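Pdx2 protein (Plasmodium falciparum, PDB 2ABW) hydrolyses glutamine to glutamate and ammonia, supplying the ammonia that its partner Pdx1 uses to build pyridoxal 5'-phosphate (vitamin B6). Local coordinates at residues 80-85 and 210-215; 170-175 and 179-184. All blocks are in the same frame, centred on the assembly; numbering follows the deposited sequence. Where two conformers were deposited one is given.

Both contacts belong to the same large mixed sheet of this class I glutamine amidotransferase, but to different regions of it. Their centres are about 23 Å apart and their nearest atoms about 7 Å, so they do not touch. Interaction 1 lays helix 204-219 against the start of strand 83-86, in the parallel half. Interaction 2 is the hairpin of strands 167-174 and 180-187, in the antiparallel half, nested along the chain within the loop that 80-85 and 210-215 close. Strand 190-193 lies between 83-86 and 180-187, joining the halves. Interaction 1 thus sits where the strand leading to the nucleophile Cys87 begins, and the hairpin in the other half of the sheet.

Interaction 1. Residues 80-85 and 210-215; sequences KKPIWG and YEKVKN
Helix 204-219, the last helix of the chain, packs on the parallel part of the central sheet where strand 83-86 begins, and Pro82 is the residue of that entry that meets Lys212 and Val213. Its ring meets the helix through CB and CG: CB lies 3.9 Å from CG2 of Val213, while CG rests against the backbone, 3.9 Å from the Lys212 O atom and 4.0 Å from the Val213 CA atom. The valine turns CG2 to the proline because that methyl stands beside its own backbone N, with CG1 anti to the N (chi1 178°). A compact, branched side chain suits this place, since Val213 also packs on Ile4 and Ile6 of strand 4-9, which lies beyond strand 46-49. The Lys212 side chain contributes its methylenes, CG lying 4.2 Å from the Pro82 CB atom; the chain, extended until its last torsion turns (chi4 75°), carries NZ away from the ring to a salt bridge with Glu186 and a hydrogen bond to Asn188 O. Phe209 and Tyr216 of the same helix also touch the proline ring. No hydrogen bond or salt bridge joins the two segments, and they bury just 145 Å² between them. The cohesion is therefore apolar: a buried proline, whose side chain needs no polar partner, lies against the helix through van der Waals contacts, while the lysine's charge is satisfied beyond it.

Interaction 2. Residues 170-175 and 179-184; sequences ATFSHE and PNIIAA. With PG4 (tetraethylene glycol), chain C.
Strands 170-174 and 180-184 run antiparallel, and bulges interrupt their pairing at two places. At Ala170 the O atom accepts from both Ala183 N (2.8 Å) and Ala184 N (3.2 Å), which approach from the same face of its carbonyl plane: a classic bulge. Asn180 and Ile181 form a G1 bulge opposite Phe172; Asn180 takes the positive phi (61°) of its first position, a left-handed conformation that asparagine tolerates better than most non-glycine residues. Here Phe172 and Ile181 form a hydrogen-bonded pair: Phe172 N donates to Ile181 O in the carbonyl plane at 2.9 Å, and Ile181 N returns a bond to Phe172 O.

Ile181 lies over one face of the Phe172 ring, with CB 3.8 Å from the centroid in a CH-pi contact and CG2 3.5 Å from the CZ atom. The ring's CG sits between the backbone N and carbonyl carbon (chi1 65°), which folds it toward the partner strand. Ala183, small enough to fit beside the ring, places CB at its edge, 3.7 Å from the CD1 atom. Phe172 also packs on Cys133 of strand 130-137. On the other face, Thr171 OG1 donates to O5 of a tetraethylene glycol, probably from the crystallisation liquor, at 2.6 Å, and O5 donates to Asn180 OD1; Asn136 ND2 bonds to both Thr171 OG1 and the glycol. Ile182, on Thr171's face, packs on Ile158 and Ile161. Together these features describe a bulged beta hairpin in the glutaminase sheet's antiparallel half.

Interaction 1. Residues 80-85 and 210-215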
loop_
_atom_site.group_PDB
_atom_site.type_symbol
_atom_site.label_atom_id
_atom_site.label_comp_id
_atom_site.label_asym_id
_atom_site.label_seq_id
_atom_site.Cartn_x
_atom_site.Cartn_y
_atom_site.Cartn_z
ATOM N N LYS A 80 10.069 5.753 -10.048
ATOM C CA LYS A 80 9.967 6.145 -8.642
ATOM C C LYS A 80 8.653 6.897 -8.322
ATOM O O LYS A 80 8.622 7.866 -7.496
ATOM C CB LYS A 80 11.146 6.977 -8.248
ATOM C CG LYS A 80 12.491 6.460 -8.571
ATOM C CD LYS A 80 12.840 5.325 -7.759
ATOM C CE LYS A 80 14.325 5.044 -7.920
ATOM N NZ LYS A 80 14.744 3.685 -7.512
ATOM N N LYS A 81 7.580 6.491 -8.996
ATOM C CA LYS A 81 6.310 7.122 -8.745
ATOM C C LYS A 81 5.734 6.580 -7.429
ATOM O O LYS A 81 5.959 5.460 -7.048
ATOM C CB LYS A 81 5.363 6.900 -9.867
ATOM C CG LYS A 81 5.805 7.710 -11.085
ATOM C CD LYS A 81 4.541 7.804 -11.995
ATOM C CE LYS A 81 4.780 8.349 -13.237
ATOM N NZ LYS A 81 3.585 8.358 -14.047
ATOM N N PRO A 82 5.026 7.456 -6.684
ATOM C CA PRO A 82 4.487 7.002 -5.401
ATOM C C PRO A 82 3.556 5.793 -5.513
ATOM O O PRO A 82 2.657 5.800 -6.384
ATOM C CB PRO A 82 3.755 8.244 -4.862
ATOM C CG PRO A 82 4.490 9.372 -5.463
ATOM C CD PRO A 82 4.827 8.894 -6.883
ATOM N N ILE A 83 3.699 4.866 -4.566
ATOM C CA ILE A 83 2.861 3.679 -4.517
ATOM C C ILE A 83 2.520 3.376 -3.089
ATOM O O ILE A 83 3.358 3.514 -2.239
ATOM C CB ILE A 83 3.540 2.502 -5.247
ATOM C CG1 ILE A 83 2.552 1.337 -5.430
ATOM C CG2 ILE A 83 4.863 2.158 -4.610
ATOM C CD1 ILE A 83 2.974 0.324 -6.457
ATOM N N TRP A 84 1.301 2.985 -2.886
ATOM C CA TRP A 84 0.759 2.615 -1.555
ATOM C C TRP A 84 0.260 1.202 -1.676
ATOM O O TRP A 84 -0.750 0.923 -2.339
ATOM C CB TRP A 84 -0.385 3.541 -1.181
ATOM C CG TRP A 84 -0.963 3.279 0.173
ATOM C CD1 TRP A 84 -0.426 2.463 1.174
ATOM C CD2 TRP A 84 -2.125 3.868 0.704
ATOM N NE1 TRP A 84 -1.251 2.470 2.279
ATOM C CE2 TRP A 84 -2.297 3.350 2.013
ATOM C CE3 TRP A 84 -3.055 4.796 0.209
ATOM C CZ2 TRP A 84 -3.339 3.745 2.819
ATOM C CZ3 TRP A 84 -4.117 5.112 0.994
ATOM C CH2 TRP A 84 -4.232 4.641 2.292
ATOM N N GLY A 85 0.937 0.281 -1.011
ATOM C CA GLY A 85 0.442 -1.073 -0.891
ATOM C C GLY A 85 -0.230 -1.273 0.429
ATOM O O GLY A 85 0.378 -1.031 1.453
ATOM N N TYR A 210 -2.103 11.213 -0.795
ATOM C CA TYR A 210 -2.356 12.272 -1.777
ATOM C C TYR A 210 -1.208 13.314 -1.725
ATOM O O TYR A 210 -0.679 13.721 -2.778
ATOM C CB TYR A 210 -3.678 12.934 -1.478
ATOM C CG TYR A 210 -3.860 14.141 -2.321
ATOM C CD1 TYR A 210 -4.265 14.080 -3.630
ATOM C CD2 TYR A 210 -3.535 15.409 -1.857
ATOM C CE1 TYR A 210 -4.379 15.224 -4.413
ATOM C CE2 TYR A 210 -3.644 16.550 -2.624
ATOM C CZ TYR A 210 -4.016 16.468 -3.935
ATOM O OH TYR A 210 -4.153 17.572 -4.803
ATOM N N GLU A 211 -0.860 13.797 -0.547
ATOM C CA GLU A 211 0.183 14.792 -0.416
ATOM C C GLU A 211 1.513 14.235 -0.939
ATOM O O GLU A 211 2.248 14.988 -1.594
ATOM C CB GLU A 211 0.271 15.213 1.027
ATOM C CG GLU A 211 -0.841 16.096 1.461
ATOM C CD GLU A 211 -0.815 17.481 0.866
ATOM O OE1 GLU A 211 0.265 17.966 0.510
ATOM O OE2 GLU A 211 -1.849 18.143 0.765
ATOM N N LYS A 212 1.748 12.931 -0.768
ATOM C CA LYS A 212 2.960 12.293 -1.304
ATOM C C LYS A 212 3.011 12.403 -2.806
ATOM O O LYS A 212 4.010 12.717 -3.461
ATOM C CB LYS A 212 3.019 10.849 -0.886
ATOM C CG LYS A 212 4.303 10.157 -1.148
ATOM C CD LYS A 212 4.300 8.776 -0.481
ATOM C CE LYS A 212 5.572 7.918 -0.842
ATOM N NZ LYS A 212 6.673 8.521 -0.053
ATOM N N VAL A 213 1.877 12.099 -3.427
ATOM C CA VAL A 213 1.739 12.173 -4.913
ATOM C C VAL A 213 1.887 13.617 -5.370
ATOM O O VAL A 213 2.557 13.902 -6.372
ATOM C CB VAL A 213 0.404 11.547 -5.380
ATOM C CG1 VAL A 213 0.275 11.694 -6.917
ATOM C CG2 VAL A 213 0.279 10.096 -4.985
ATOM N N LYS A 214 1.203 14.551 -4.663
ATOM C CA LYS A 214 1.336 15.981 -5.004
ATOM C C LYS A 214 2.757 16.451 -4.943
ATOM O O LYS A 214 3.190 17.121 -5.911
ATOM C CB LYS A 214 0.458 16.774 -4.016
ATOM C CG LYS A 214 0.467 18.267 -4.339
ATOM C CD LYS A 214 0.075 19.056 -3.122
ATOM C CE LYS A 214 1.308 19.306 -2.233
ATOM N NZ LYS A 214 1.016 20.048 -1.014
ATOM N N ASN A 215 3.494 16.052 -3.936
ATOM C CA ASN A 215 4.897 16.528 -3.768
ATOM C C ASN A 215 5.758 15.915 -4.875
ATOM O O ASN A 215 6.620 16.552 -5.480
ATOM C CB ASN A 215 5.450 16.094 -2.443
ATOM C CG ASN A 215 4.820 16.848 -1.239
ATOM O OD1 ASN A 215 4.327 17.887 -1.397
ATOM N ND2 ASN A 215 5.010 16.313 -0.054
#

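Interaction 2. Residues 170-175 and 179-184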
loop_
_atom_site.group_PDB
_atom_site.type_symbol
_atom_site.label_atom_id
_atom_site.label_comp_id
_atom_site.label_asym_id
_atom_site.label_seq_id
_atom_site.Cartn_x
_atom_site.Cartn_y
_atom_site.Cartn_z
ATOM N N ALA A 170 4.049 4.116 11.595
ATOM C CA ALA A 170 3.064 3.937 12.642
ATOM C C ALA A 170 3.215 2.572 13.286
ATOM O O ALA A 170 3.522 1.581 12.590
ATOM C CB ALA A 170 1.655 4.041 12.076
ATOM N N THR A 171 3.026 2.516 14.606
ATOM C CA THR A 171 3.082 1.311 15.400
ATOM C C THR A 171 1.863 1.301 16.312
ATOM O O THR A 171 1.128 2.271 16.435
ATOM C CB THR A 171 4.321 1.241 16.250
ATOM O OG1 THR A 171 4.307 2.318 17.223
ATOM C CG2 THR A 171 5.537 1.322 15.386
ATOM N N PHE A 172 1.588 0.111 16.867
ATOM C CA PHE A 172 0.529 -0.019 17.856
ATOM C C PHE A 172 0.833 -1.070 18.840
ATOM O O PHE A 172 1.697 -1.893 18.610
ATOM C CB PHE A 172 -0.822 -0.332 17.211
ATOM C CG PHE A 172 -0.901 -1.698 16.507
ATOM C CD1 PHE A 172 -0.594 -1.793 15.153
ATOM C CD2 PHE A 172 -1.410 -2.776 17.132
ATOM C CE1 PHE A 172 -0.691 -2.995 14.526
ATOM C CE2 PHE A 172 -1.538 -3.964 16.495
ATOM C CZ PHE A 172 -1.190 -4.064 15.211
ATOM N N SER A 173 0.139 -1.038 19.960
ATOM C CA SER A 173 0.290 -2.086 20.938
ATOM C C SER A 173 -1.014 -2.793 21.057
ATOM O O SER A 173 -2.062 -2.161 20.996
ATOM C CB SER A 173 0.697 -1.464 22.283
ATOM O OG SER A 173 2.068 -1.085 22.132
ATOM N N HIS A 174 -0.950 -4.098 21.253
ATOM C CA HIS A 174 -2.172 -4.896 21.335
ATOM C C HIS A 174 -1.904 -5.899 22.401
ATOM O O HIS A 174 -0.817 -6.489 22.470
ATOM C CB HIS A 174 -2.481 -5.564 19.981
ATOM C CG HIS A 174 -3.812 -6.264 19.919
ATOM N ND1 HIS A 174 -5.018 -5.609 20.058
ATOM C CD2 HIS A 174 -4.119 -7.558 19.653
ATOM C CE1 HIS A 174 -6.008 -6.482 19.935
ATOM N NE2 HIS A 174 -5.488 -7.674 19.689
ATOM N N GLU A 175 -2.892 -6.089 23.249
ATOM C CA GLU A 175 -2.698 -6.993 24.374
ATOM C C GLU A 175 -2.440 -8.423 23.924
ATOM O O GLU A 175 -2.040 -9.238 24.729
ATOM C CB GLU A 175 -3.775 -6.797 25.419
ATOM C CG GLU A 175 -3.317 -5.678 26.327
ATOM C CD GLU A 175 -4.426 -4.956 27.017
ATOM O OE1 GLU A 175 -5.567 -5.489 27.047
ATOM O OE2 GLU A 175 -4.133 -3.851 27.553
ATOM N N PRO A 179 3.751 -5.299 22.205
ATOM C CA PRO A 179 3.972 -3.914 21.994
ATOM C C PRO A 179 4.691 -3.752 20.653
ATOM O O PRO A 179 5.346 -4.680 20.122
ATOM C CB PRO A 179 4.899 -3.542 23.173
ATOM C CG PRO A 179 5.787 -4.736 23.250
ATOM C CD PRO A 179 4.840 -5.896 23.008
ATOM N N ASN A 180 4.533 -2.563 20.130
ATOM C CA ASN A 180 5.300 -2.028 19.070
ATOM C C ASN A 180 5.190 -2.823 17.795
ATOM O O ASN A 180 6.151 -2.898 17.010
ATOM C CB ASN A 180 6.735 -1.855 19.511
ATOM C CG ASN A 180 6.818 -1.091 20.816
ATOM O OD1 ASN A 180 6.080 -0.106 21.004
ATOM N ND2 ASN A 180 7.660 -1.562 21.747
ATOM N N ILE A 181 3.967 -3.252 17.528
ATOM C CA ILE A 181 3.662 -3.905 16.229
ATOM C C ILE A 181 3.722 -2.824 15.147
ATOM O O ILE A 181 3.210 -1.722 15.332
ATOM C CB ILE A 181 2.289 -4.603 16.252
ATOM C CG1 ILE A 181 2.185 -5.580 17.427
ATOM C CG2 ILE A 181 2.051 -5.305 14.942
ATOM C CD1 ILE A 181 0.888 -6.411 17.434
ATOM N N ILE A 182 4.413 -3.088 14.031
ATOM C CA ILE A 182 4.574 -2.097 12.966
ATOM C C ILE A 182 3.356 -2.152 12.055
ATOM O O ILE A 182 3.078 -3.180 11.452
ATOM C CB ILE A 182 5.851 -2.370 12.161
ATOM C CG1 ILE A 182 7.078 -2.307 13.083
ATOM C CG2 ILE A 182 5.990 -1.368 10.955
ATOM C CD1 ILE A 182 8.403 -2.712 12.403
ATOM N N ALA A 183 2.651 -1.013 11.968
ATOM C CA ALA A 183 1.452 -0.890 11.177
ATOM C C ALA A 183 1.678 -0.264 9.778
ATOM O O ALA A 183 0.934 -0.560 8.861
ATOM C CB ALA A 183 0.352 -0.115 11.967
ATOM N N ALA A 184 2.627 0.659 9.682
ATOM C CA ALA A 184 2.870 1.404 8.451
ATOM C C ALA A 184 4.324 1.706 8.363
ATOM O O ALA A 184 5.033 2.020 9.333
ATOM C CB ALA A 184 2.085 2.646 8.469
HETATM O O1 PG4 C . 8.269 4.277 18.613
HETATM C C1 PG4 C . 9.015 5.433 18.967
HETATM C C2 PG4 C . 8.229 6.730 18.963
HETATM O O2 PG4 C . 7.012 6.670 19.772
HETATM C C3 PG4 C . 7.135 7.226 21.095
HETATM C C4 PG4 C . 5.767 7.182 21.777
HETATM O O3 PG4 C . 5.366 5.817 22.037
HETATM C C5 PG4 C . 4.021 5.741 22.449
HETATM C C6 PG4 C . 3.653 4.300 22.692
HETATM O O4 PG4 C . 3.513 3.690 21.402
HETATM C C7 PG4 C . 3.119 2.331 21.508
HETATM C C8 PG4 C . 3.030 1.679 20.147
HETATM O O5 PG4 C . 4.375 1.557 19.724
#